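Local coordinates for p800 reaction center core protein (Heliobacterium modesticaldum, PDB 5V8K) that probably carries light-driven electron transfer from bacteriochlorophyll pigments to a [4Fe-4S] cluster as the core subunit of a homodimeric photosynthetic reaction center, at residues A416-C424 / C433-F441; Y442-A453 / C583-M594. One frame throughout, in Å; residues are numbered along the deposited sequence.

Contact 1. Residues A416-C424 / C433-F441. With SF4 (iron/sulfur cluster), chain B; GBF (Bacteriochlorophyll g), chain C.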
# COMPACT_ATOMS: atom_id res chain seq x y z
N ALA A 416 9.68 3.44 -34.17
CA ALA A 416 8.69 2.48 -33.70
C ALA A 416 9.22 1.81 -32.44
O ALA A 416 10.42 1.64 -32.27
CB ALA A 416 8.38 1.44 -34.78
N LYS A 417 8.30 1.44 -31.55
CA LYS A 417 8.66 0.58 -30.42
C LYS A 417 9.22 -0.74 -30.97
O LYS A 417 8.68 -1.28 -31.93
CB LYS A 417 7.44 0.36 -29.56
CG LYS A 417 6.96 1.64 -28.89
CD LYS A 417 5.65 1.45 -28.18
CE LYS A 417 5.09 2.78 -27.70
NZ LYS A 417 3.86 2.64 -26.88
N ARG A 418 10.34 -1.21 -30.44
CA ARG A 418 11.03 -2.35 -31.05
C ARG A 418 10.19 -3.63 -30.97
O ARG A 418 10.06 -4.35 -31.97
CB ARG A 418 12.40 -2.54 -30.40
CG ARG A 418 12.96 -3.98 -30.39
CD ARG A 418 14.21 -4.14 -29.50
NE ARG A 418 14.02 -3.49 -28.19
CZ ARG A 418 14.78 -2.53 -27.69
NH1 ARG A 418 15.85 -2.09 -28.35
NH2 ARG A 418 14.50 -2.00 -26.50
N ASP A 419 9.62 -3.94 -29.81
CA ASP A 419 8.85 -5.17 -29.65
C ASP A 419 7.79 -4.94 -28.58
O ASP A 419 7.57 -3.82 -28.12
CB ASP A 419 9.77 -6.34 -29.32
CG ASP A 419 10.55 -6.13 -28.05
OD1 ASP A 419 10.01 -5.56 -27.09
OD2 ASP A 419 11.73 -6.53 -28.01
N GLY A 420 7.13 -6.03 -28.18
CA GLY A 420 6.07 -6.00 -27.22
C GLY A 420 6.45 -6.21 -25.78
O GLY A 420 5.56 -6.16 -24.92
N GLU A 421 7.73 -6.41 -25.48
CA GLU A 421 8.13 -6.85 -24.14
C GLU A 421 9.20 -6.02 -23.48
O GLU A 421 9.40 -6.20 -22.27
CB GLU A 421 8.62 -8.31 -24.17
CG GLU A 421 9.76 -8.59 -25.15
CD GLU A 421 10.35 -10.01 -25.00
OE1 GLU A 421 10.75 -10.37 -23.88
OE2 GLU A 421 10.42 -10.76 -26.00
N PHE A 422 9.88 -5.13 -24.20
CA PHE A 422 10.94 -4.32 -23.62
C PHE A 422 10.40 -3.49 -22.45
O PHE A 422 9.23 -3.06 -22.48
CB PHE A 422 11.59 -3.41 -24.68
CG PHE A 422 10.71 -2.27 -25.17
CD1 PHE A 422 9.79 -2.47 -26.19
CD2 PHE A 422 10.82 -0.99 -24.62
CE1 PHE A 422 9.01 -1.45 -26.65
CE2 PHE A 422 10.02 0.05 -25.08
CZ PHE A 422 9.11 -0.19 -26.09
N PRO A 423 11.19 -3.30 -21.39
CA PRO A 423 10.64 -2.73 -20.16
C PRO A 423 10.69 -1.21 -20.13
O PRO A 423 9.90 -0.60 -19.41
CB PRO A 423 11.54 -3.32 -19.08
CG PRO A 423 12.88 -3.51 -19.78
CD PRO A 423 12.58 -3.77 -21.22
N CYS A 424 11.63 -0.62 -20.87
CA CYS A 424 11.88 0.81 -20.84
C CYS A 424 12.96 1.11 -21.88
O CYS A 424 13.56 0.20 -22.45
CB CYS A 424 12.34 1.26 -19.45
SG CYS A 424 14.04 0.83 -19.16
N CYS A 433 9.77 4.37 -18.88
CA CYS A 433 9.35 3.04 -18.46
C CYS A 433 7.92 2.73 -18.85
O CYS A 433 7.01 3.54 -18.66
CB CYS A 433 9.46 2.86 -16.95
SG CYS A 433 10.10 4.16 -15.92
N SER A 434 7.73 1.49 -19.32
CA SER A 434 6.43 0.84 -19.47
C SER A 434 5.55 1.44 -20.56
O SER A 434 4.35 1.62 -20.36
CB SER A 434 5.69 0.83 -18.15
OG SER A 434 6.28 -0.09 -17.28
N ILE A 435 6.15 1.71 -21.72
CA ILE A 435 5.39 1.98 -22.93
C ILE A 435 5.10 0.75 -23.80
O ILE A 435 4.30 0.85 -24.75
CB ILE A 435 6.14 3.06 -23.73
CG1 ILE A 435 7.57 2.61 -24.10
CG2 ILE A 435 6.23 4.35 -22.93
CD1 ILE A 435 8.32 3.57 -25.04
N SER A 436 5.68 -0.41 -23.49
CA SER A 436 5.47 -1.58 -24.34
C SER A 436 4.09 -2.21 -24.11
O SER A 436 3.38 -1.92 -23.15
CB SER A 436 6.55 -2.63 -24.09
OG SER A 436 6.33 -3.24 -22.83
N LEU A 437 3.76 -3.11 -25.04
CA LEU A 437 2.50 -3.85 -25.02
C LEU A 437 2.32 -4.64 -23.71
O LEU A 437 1.28 -4.52 -23.04
CB LEU A 437 2.46 -4.76 -26.26
CG LEU A 437 1.36 -5.78 -26.61
CD1 LEU A 437 1.69 -7.05 -26.02
CD2 LEU A 437 0.00 -5.46 -26.07
N VAL A 438 3.35 -5.39 -23.29
CA VAL A 438 3.17 -6.22 -22.10
C VAL A 438 3.06 -5.34 -20.85
O VAL A 438 2.35 -5.68 -19.89
CB VAL A 438 4.28 -7.30 -21.98
CG1 VAL A 438 5.61 -6.72 -21.47
CG2 VAL A 438 3.81 -8.40 -21.10
N ASP A 439 3.71 -4.18 -20.84
CA ASP A 439 3.65 -3.34 -19.65
C ASP A 439 2.28 -2.68 -19.52
O ASP A 439 1.81 -2.44 -18.41
CB ASP A 439 4.79 -2.32 -19.70
CG ASP A 439 6.18 -2.98 -19.51
OD1 ASP A 439 6.26 -4.12 -18.98
OD2 ASP A 439 7.20 -2.35 -19.89
N GLN A 440 1.57 -2.48 -20.64
CA GLN A 440 0.18 -2.04 -20.57
C GLN A 440 -0.75 -3.18 -20.17
O GLN A 440 -1.80 -2.95 -19.56
CB GLN A 440 -0.26 -1.44 -21.91
CG GLN A 440 0.44 -0.13 -22.27
CD GLN A 440 0.11 0.98 -21.27
OE1 GLN A 440 -1.06 1.26 -20.98
NE2 GLN A 440 1.15 1.58 -20.71
N PHE A 441 -0.40 -4.42 -20.52
CA PHE A 441 -1.12 -5.57 -19.98
C PHE A 441 -1.09 -5.56 -18.45
O PHE A 441 -2.13 -5.69 -17.81
CB PHE A 441 -0.54 -6.87 -20.52
CG PHE A 441 -0.91 -8.07 -19.68
CD1 PHE A 441 -2.15 -8.64 -19.81
CD2 PHE A 441 -0.05 -8.56 -18.74
CE1 PHE A 441 -2.52 -9.72 -19.04
CE2 PHE A 441 -0.40 -9.65 -17.91
CZ PHE A 441 -1.65 -10.24 -18.07
FE1 SF4 B . 12.46 3.59 -15.61
FE2 SF4 B . 14.08 1.87 -17.05
FE3 SF4 B . 14.27 1.91 -14.32
FE4 SF4 B . 15.14 4.08 -15.81
S1 SF4 B . 15.99 1.88 -15.86
S2 SF4 B . 13.86 4.16 -13.92
S3 SF4 B . 13.66 4.14 -17.51
S4 SF4 B . 12.47 1.26 -15.55
MG GBF C . -1.26 -16.56 -22.39
CHA GBF C . 2.14 -15.81 -22.96
CHB GBF C . -0.81 -19.41 -24.02
CHC GBF C . -4.32 -17.50 -21.05
CHD GBF C . -1.27 -13.70 -20.26
NA GBF C . 0.27 -17.37 -23.38
C1A GBF C . 1.57 -17.09 -23.49
C2A GBF C . 2.41 -17.92 -24.43
C3A GBF C . 1.33 -18.85 -24.98
C4A GBF C . 0.20 -18.53 -24.05
CMA GBF C . 0.95 -18.53 -26.43
CAA GBF C . 3.57 -18.70 -23.82
CBA GBF C . 3.14 -19.55 -22.64
CGA GBF C . 4.20 -20.58 -22.29
O1A GBF C . 5.05 -20.89 -23.11
O2A GBF C . 3.79 -21.56 -21.31
NB GBF C . -2.38 -18.27 -22.50
C1B GBF C . -2.10 -19.32 -23.30
C2B GBF C . -3.18 -20.21 -23.30
C3B GBF C . -4.15 -19.66 -22.45
C4B GBF C . -3.61 -18.44 -21.99
CMB GBF C . -3.21 -21.52 -24.06
CAB GBF C . -5.50 -20.20 -22.11
CBB GBF C . -6.19 -21.20 -22.67
NC GBF C . -2.54 -15.71 -21.03
C1C GBF C . -3.67 -16.25 -20.55
C2C GBF C . -4.45 -15.69 -19.41
C3C GBF C . -3.44 -14.64 -19.27
C4C GBF C . -2.41 -14.64 -20.21
CMC GBF C . -5.77 -15.20 -19.98
CAC GBF C . -3.48 -13.59 -18.23
CBC GBF C . -4.56 -13.48 -17.19
ND GBF C . -0.01 -15.15 -21.68
C1D GBF C . -0.04 -14.03 -20.99
C2D GBF C . 1.19 -13.01 -20.86
C3D GBF C . 1.91 -13.85 -21.69
C4D GBF C . 1.28 -15.05 -22.16
CMD GBF C . 1.40 -11.69 -20.19
CAD GBF C . 3.33 -13.97 -22.08
OBD GBF C . 4.27 -13.13 -22.20
CBD GBF C . 3.49 -15.19 -22.93
CGD GBF C . 3.81 -14.79 -24.32
O1D GBF C . 4.92 -14.85 -24.80
O2D GBF C . 2.72 -14.36 -25.12
CED GBF C . 3.05 -13.57 -26.24
C1 GBF C . 4.74 -22.20 -20.47
C2 GBF C . 4.00 -23.11 -19.52
C3 GBF C . 3.87 -24.43 -19.75
C4 GBF C . 4.49 -25.06 -20.99
C5 GBF C . 3.10 -25.24 -18.73
C6 GBF C . 3.61 -26.67 -18.64
C7 GBF C . 3.10 -27.33 -17.38
C8 GBF C . 3.90 -28.03 -16.54
C9 GBF C . 5.36 -28.22 -16.81
C10 GBF C . 3.34 -28.68 -15.29
C11 GBF C . 2.48 -27.74 -14.46
C12 GBF C . 1.38 -28.52 -13.78
C13 GBF C . 0.58 -27.89 -12.91
C14 GBF C . 0.82 -26.43 -12.65
C15 GBF C . -0.53 -28.62 -12.19
O HOH W 1 5.15 -2.69 -27.78
O HOH W 2 8.37 -5.83 -19.44
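K417 NZ is gripped by three partners: I435 O at 2.8 Å, F402 O, and the E548 carboxylate of the second subunit. The contact belongs to the [4Fe-4S] cysteine loop of type I reaction centers, where C424 SG coordinates iron FE2 at 2.4 Å and C433 SG iron FE1. Beyond CG the lysine chain is extended, and NZ meets the I435 carbonyl 30° out of its plane. A methionine in place of K417 would probably leave I435 O without this donor and the E548 carboxylate of the second subunit without this counter-charge.

S436, the residue after I435, has two roles. Its OG donates to F422 O (2.9 Å), and, set between the backbone N and the carbonyl carbon (chi1 72°), it N-caps helix 437-447 through a weak bond from D439 N. The CB of S436 rests over the F422 ring, 4.0 Å from the centroid, a CH-pi contact. Two backbone bonds tie the segments further: V438 N to G420 O, 2.9 Å, and S434 N to P423 O, 3.0 Å. D439 OD2 is paired with K579, while a water donates to both D439 OD1 (2.8 Å) and E421 O.

Contact 2. Residues Y442-A453 / C583-M594. With GBF (Bacteriochlorophyll g), chain D.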
# COMPACT_ATOMS: atom_id res chain seq x y z
N TYR A 442 0.10 -5.42 -17.85
CA TYR A 442 0.18 -5.38 -16.39
C TYR A 442 -0.66 -4.25 -15.85
O TYR A 442 -1.30 -4.39 -14.79
CB TYR A 442 1.63 -5.20 -15.92
CG TYR A 442 2.61 -6.22 -16.39
CD1 TYR A 442 2.33 -7.58 -16.33
CD2 TYR A 442 3.83 -5.83 -16.90
CE1 TYR A 442 3.21 -8.49 -16.79
CE2 TYR A 442 4.76 -6.77 -17.36
CZ TYR A 442 4.44 -8.12 -17.28
OH TYR A 442 5.32 -9.09 -17.78
N LEU A 443 -0.61 -3.06 -16.50
CA LEU A 443 -1.31 -1.92 -15.96
C LEU A 443 -2.81 -2.15 -15.99
O LEU A 443 -3.53 -1.73 -15.08
CB LEU A 443 -0.91 -0.64 -16.75
CG LEU A 443 -1.38 0.73 -16.26
CD1 LEU A 443 -0.90 0.97 -14.81
CD2 LEU A 443 -0.93 1.89 -17.14
N ALA A 444 -3.31 -2.83 -17.02
CA ALA A 444 -4.74 -3.13 -17.03
C ALA A 444 -5.11 -4.07 -15.88
O ALA A 444 -6.15 -3.90 -15.23
CB ALA A 444 -5.15 -3.69 -18.38
N ILE A 445 -4.23 -5.04 -15.56
CA ILE A 445 -4.46 -5.91 -14.41
C ILE A 445 -4.57 -5.08 -13.13
O ILE A 445 -5.46 -5.32 -12.31
CB ILE A 445 -3.33 -6.95 -14.29
CG1 ILE A 445 -3.31 -7.91 -15.52
CG2 ILE A 445 -3.47 -7.72 -12.98
CD1 ILE A 445 -4.55 -8.84 -15.62
N PHE A 446 -3.64 -4.14 -12.93
CA PHE A 446 -3.67 -3.24 -11.77
C PHE A 446 -4.97 -2.45 -11.73
O PHE A 446 -5.63 -2.37 -10.69
CB PHE A 446 -2.51 -2.23 -11.84
CG PHE A 446 -1.17 -2.76 -11.44
CD1 PHE A 446 -0.95 -3.27 -10.18
CD2 PHE A 446 -0.10 -2.70 -12.32
CE1 PHE A 446 0.33 -3.77 -9.80
CE2 PHE A 446 1.17 -3.20 -11.98
CZ PHE A 446 1.38 -3.74 -10.71
N PHE A 447 -5.31 -1.78 -12.84
CA PHE A 447 -6.50 -0.94 -12.90
C PHE A 447 -7.79 -1.73 -12.68
O PHE A 447 -8.80 -1.18 -12.23
CB PHE A 447 -6.55 -0.24 -14.28
CG PHE A 447 -5.65 1.00 -14.43
CD1 PHE A 447 -4.65 1.31 -13.52
CD2 PHE A 447 -5.83 1.84 -15.50
CE1 PHE A 447 -3.84 2.45 -13.69
CE2 PHE A 447 -5.02 2.98 -15.68
CZ PHE A 447 -4.03 3.27 -14.76
N SER A 448 -7.78 -3.03 -13.01
CA SER A 448 -8.99 -3.84 -12.92
C SER A 448 -9.48 -3.98 -11.50
O SER A 448 -10.64 -4.36 -11.28
CB SER A 448 -8.78 -5.24 -13.54
OG SER A 448 -8.00 -6.08 -12.68
N LEU A 449 -8.64 -3.68 -10.52
CA LEU A 449 -9.11 -3.58 -9.15
C LEU A 449 -10.18 -2.53 -8.94
O LEU A 449 -10.94 -2.64 -7.97
CB LEU A 449 -7.95 -3.30 -8.19
CG LEU A 449 -6.92 -4.42 -8.18
CD1 LEU A 449 -5.73 -4.06 -7.35
CD2 LEU A 449 -7.52 -5.74 -7.65
N GLN A 450 -10.26 -1.50 -9.81
CA GLN A 450 -11.37 -0.55 -9.74
C GLN A 450 -12.70 -1.12 -10.23
O GLN A 450 -13.73 -0.46 -10.07
CB GLN A 450 -11.01 0.71 -10.55
CG GLN A 450 -9.91 1.49 -9.93
CD GLN A 450 -10.16 1.65 -8.47
OE1 GLN A 450 -9.56 0.97 -7.66
NE2 GLN A 450 -11.13 2.49 -8.13
N VAL A 451 -12.68 -2.30 -10.84
CA VAL A 451 -13.89 -3.05 -11.13
C VAL A 451 -14.19 -4.06 -10.02
O VAL A 451 -15.29 -4.11 -9.47
CB VAL A 451 -13.76 -3.75 -12.50
CG1 VAL A 451 -14.99 -4.56 -12.81
CG2 VAL A 451 -13.48 -2.73 -13.62
N ILE A 452 -13.18 -4.85 -9.64
CA ILE A 452 -13.37 -5.96 -8.73
C ILE A 452 -13.78 -5.46 -7.34
O ILE A 452 -14.69 -6.01 -6.72
CB ILE A 452 -12.11 -6.83 -8.69
CG1 ILE A 452 -11.94 -7.50 -10.06
CG2 ILE A 452 -12.21 -7.94 -7.60
CD1 ILE A 452 -10.54 -8.06 -10.32
N ALA A 453 -13.11 -4.43 -6.82
CA ALA A 453 -13.36 -4.06 -5.43
C ALA A 453 -14.75 -3.48 -5.24
O ALA A 453 -15.51 -4.01 -4.41
CB ALA A 453 -12.27 -3.11 -4.94
N CYS A 583 3.41 -7.67 -10.43
CA CYS A 583 2.02 -7.47 -10.79
C CYS A 583 1.19 -8.67 -10.38
O CYS A 583 0.13 -8.52 -9.77
CB CYS A 583 1.89 -7.18 -12.29
SG CYS A 583 0.18 -7.09 -12.90
N PHE A 584 1.65 -9.88 -10.72
CA PHE A 584 0.94 -11.10 -10.36
C PHE A 584 0.64 -11.14 -8.86
O PHE A 584 -0.50 -11.36 -8.45
CB PHE A 584 1.74 -12.35 -10.77
CG PHE A 584 1.10 -13.60 -10.30
CD1 PHE A 584 0.03 -14.14 -11.00
CD2 PHE A 584 1.49 -14.20 -9.13
CE1 PHE A 584 -0.60 -15.27 -10.58
CE2 PHE A 584 0.85 -15.35 -8.69
CZ PHE A 584 -0.20 -15.88 -9.43
N LEU A 585 1.66 -10.93 -8.03
CA LEU A 585 1.49 -11.01 -6.59
C LEU A 585 0.72 -9.83 -5.99
O LEU A 585 0.04 -10.00 -4.97
CB LEU A 585 2.85 -11.14 -5.91
CG LEU A 585 3.57 -12.47 -6.08
CD1 LEU A 585 4.93 -12.36 -5.41
CD2 LEU A 585 2.77 -13.65 -5.49
N PHE A 586 0.88 -8.62 -6.55
CA PHE A 586 0.14 -7.47 -6.06
C PHE A 586 -1.35 -7.71 -6.23
O PHE A 586 -2.13 -7.62 -5.27
CB PHE A 586 0.62 -6.21 -6.85
CG PHE A 586 0.06 -4.95 -6.39
CD1 PHE A 586 -1.23 -4.60 -6.67
CD2 PHE A 586 0.85 -4.06 -5.71
CE1 PHE A 586 -1.75 -3.37 -6.27
CE2 PHE A 586 0.37 -2.81 -5.32
CZ PHE A 586 -0.95 -2.48 -5.59
N PHE A 587 -1.66 -8.13 -7.42
CA PHE A 587 -3.03 -8.45 -7.82
C PHE A 587 -3.63 -9.63 -6.97
O PHE A 587 -4.67 -9.54 -6.39
CB PHE A 587 -3.19 -8.79 -9.31
CG PHE A 587 -4.62 -9.04 -9.75
CD1 PHE A 587 -5.51 -8.00 -9.92
CD2 PHE A 587 -5.09 -10.32 -10.03
CE1 PHE A 587 -6.78 -8.23 -10.34
CE2 PHE A 587 -6.36 -10.53 -10.44
CZ PHE A 587 -7.20 -9.48 -10.61
N LYS A 588 -2.93 -10.74 -6.90
CA LYS A 588 -3.44 -11.92 -6.20
C LYS A 588 -3.49 -11.72 -4.69
O LYS A 588 -4.37 -12.26 -4.03
CB LYS A 588 -2.62 -13.16 -6.55
CG LYS A 588 -2.99 -13.74 -7.92
CD LYS A 588 -4.49 -14.13 -7.97
CE LYS A 588 -4.94 -14.80 -9.26
NZ LYS A 588 -6.39 -15.25 -9.06
N MET A 589 -2.51 -11.02 -4.11
CA MET A 589 -2.60 -10.79 -2.66
C MET A 589 -3.78 -9.88 -2.31
O MET A 589 -4.40 -10.04 -1.25
CB MET A 589 -1.30 -10.22 -2.12
CG MET A 589 -0.12 -11.18 -2.11
SD MET A 589 -0.40 -12.70 -1.20
CE MET A 589 -0.71 -13.74 -2.57
N THR A 590 -4.13 -8.94 -3.18
CA THR A 590 -5.36 -8.18 -3.00
C THR A 590 -6.56 -9.12 -3.03
O THR A 590 -7.45 -9.05 -2.17
CB THR A 590 -5.49 -7.12 -4.08
OG1 THR A 590 -4.39 -6.19 -4.01
CG2 THR A 590 -6.77 -6.40 -3.90
N ILE A 591 -6.58 -10.03 -4.00
CA ILE A 591 -7.68 -10.99 -4.11
C ILE A 591 -7.75 -11.90 -2.86
O ILE A 591 -8.84 -12.25 -2.41
CB ILE A 591 -7.56 -11.80 -5.41
CG1 ILE A 591 -7.64 -10.91 -6.66
CG2 ILE A 591 -8.67 -12.84 -5.50
CD1 ILE A 591 -8.72 -9.87 -6.64
N VAL A 592 -6.60 -12.28 -2.29
CA VAL A 592 -6.60 -13.11 -1.07
C VAL A 592 -7.32 -12.38 0.06
O VAL A 592 -8.09 -12.98 0.82
CB VAL A 592 -5.17 -13.46 -0.63
CG1 VAL A 592 -5.14 -13.92 0.83
CG2 VAL A 592 -4.55 -14.51 -1.55
N CYS A 593 -7.05 -11.08 0.19
CA CYS A 593 -7.67 -10.28 1.24
C CYS A 593 -9.18 -10.24 1.05
O CYS A 593 -9.95 -10.43 2.00
CB CYS A 593 -7.06 -8.89 1.22
SG CYS A 593 -5.34 -8.83 1.83
N MET A 594 -9.62 -10.09 -0.21
CA MET A 594 -11.04 -10.07 -0.52
C MET A 594 -11.65 -11.44 -0.29
O MET A 594 -12.79 -11.55 0.14
CB MET A 594 -11.25 -9.61 -1.97
CG MET A 594 -10.85 -8.13 -2.19
SD MET A 594 -11.10 -7.69 -3.90
CE MET A 594 -12.77 -7.30 -3.68
MG GBF D . -7.73 3.40 -4.98
CHA GBF D . -7.46 3.91 -1.52
CHB GBF D . -10.10 5.70 -5.04
CHC GBF D . -7.18 3.49 -8.39
CHD GBF D . -4.88 1.29 -4.76
NA GBF D . -8.69 4.48 -3.59
C1A GBF D . -8.64 4.48 -2.22
C2A GBF D . -9.66 5.27 -1.42
C3A GBF D . -10.47 5.86 -2.59
C4A GBF D . -9.72 5.28 -3.82
CMA GBF D . -11.90 5.37 -2.49
CAA GBF D . -9.23 6.39 -0.46
CBA GBF D . -10.42 6.83 0.39
CGA GBF D . -10.92 8.19 -0.09
O1A GBF D . -10.39 8.83 -1.00
O2A GBF D . -11.99 8.78 0.67
NB GBF D . -8.49 4.51 -6.49
C1B GBF D . -9.55 5.33 -6.37
C2B GBF D . -9.93 5.78 -7.66
C3B GBF D . -9.08 5.14 -8.56
C4B GBF D . -8.22 4.34 -7.79
CMB GBF D . -11.06 6.71 -7.94
CAB GBF D . -9.07 5.18 -10.03
CBB GBF D . -9.99 5.63 -10.80
NC GBF D . -6.27 2.68 -6.26
C1C GBF D . -6.29 2.66 -7.59
C2C GBF D . -5.42 1.82 -8.49
C3C GBF D . -4.83 1.22 -7.27
C4C GBF D . -5.33 1.70 -6.07
CMC GBF D . -6.20 0.92 -9.42
CAC GBF D . -3.80 0.17 -7.30
CBC GBF D . -3.13 -0.43 -8.56
ND GBF D . -6.51 2.66 -3.60
C1D GBF D . -5.41 1.94 -3.55
C2D GBF D . -4.56 1.80 -2.23
C3D GBF D . -5.51 2.59 -1.57
C4D GBF D . -6.62 3.08 -2.30
CMD GBF D . -3.30 1.06 -1.94
CAD GBF D . -5.79 2.96 -0.18
OBD GBF D . -5.02 3.02 0.85
CBD GBF D . -7.02 3.83 -0.11
CGD GBF D . -8.00 3.22 0.87
O1D GBF D . -8.99 2.55 0.57
O2D GBF D . -7.71 3.37 2.27
CED GBF D . -8.49 2.65 3.22
C1 GBF D . -12.47 10.07 0.34
C2 GBF D . -11.56 11.11 0.89
C3 GBF D . -11.89 11.80 2.00
C4 GBF D . -13.15 11.46 2.73
C5 GBF D . -10.96 12.85 2.53
C6 GBF D . -11.52 14.28 2.39
C7 GBF D . -11.55 14.69 0.93
C8 GBF D . -11.07 15.86 0.47
C9 GBF D . -10.41 16.85 1.34
C10 GBF D . -11.12 16.14 -1.01
C11 GBF D . -10.05 15.26 -1.62
C12 GBF D . -8.72 15.82 -1.22
C13 GBF D . -7.69 15.07 -0.83
C14 GBF D . -6.44 15.78 -0.48
C15 GBF D . -7.76 13.60 -0.70
O HOH W 3 -9.39 1.43 -5.16
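F446 and F586 form a T-shaped pair: the F446 edge, led by CE1, points at the F586 face, with centroids 5.1 Å apart and planes at 82°. Over one face of F446 sits C583 SG, 4.3 Å from the ring centroid, a sulfur-aromatic contact; the same sulfur also touches I445 CG2 at 3.7 Å. The F587 ring is met from several directions. I445 CG2 lies over its face in a CH-pi contact, I452 CD1 comes to its edge 3.6 Å from CZ, and L449 CD2 approaches CE1 obliquely. The ring of F587 reaches helix 442-447 because chi1, -176°, sets CG opposite the backbone N. Farther along, M594 SD meets I452 CG2 at 3.9 Å.

Two hydroxyls bond back to carbonyls of their own segment: S448 OG donates to I445 O at 2.7 Å, and T590 OG1 to F586 O. CBC, the end carbon of the two-carbon substituent on ring C of a bacteriochlorophyll g, adjoins F446 and F586, and Q450 OE1 takes a bond from the water on its magnesium.

In this nearly parallel transmembrane pair the axes of 442-447 and 583-594 approach to 9.9 Å at 16°; it is flanked by helix 376-401 beside A444 and F447, helix 258-291 beside I445, S448 and K588, and helix 520-539 beside F586 and M589.

Overall arrangement
Contact 1 closes before contact 2 opens, and the two adjoin in sequence, with F441 ending one and Y442 beginning the other on helix 437-447. Their centres are about 20 Å apart, contact 1 lying about 24 Å from the centre of the chain and contact 2 only about 10 Å from it. Helix 437-447, followed by helix 449-459, leads from the cysteine loop at the iron-sulfur cluster into the pigment-bearing transmembrane core, where helix 575-599 packs alongside; the start of helix 575-599 also touches the loop, through L575, K576 and K579. Both contacts reach the second subunit, consistent with a cluster and pigments arranged about the interface of a homodimer.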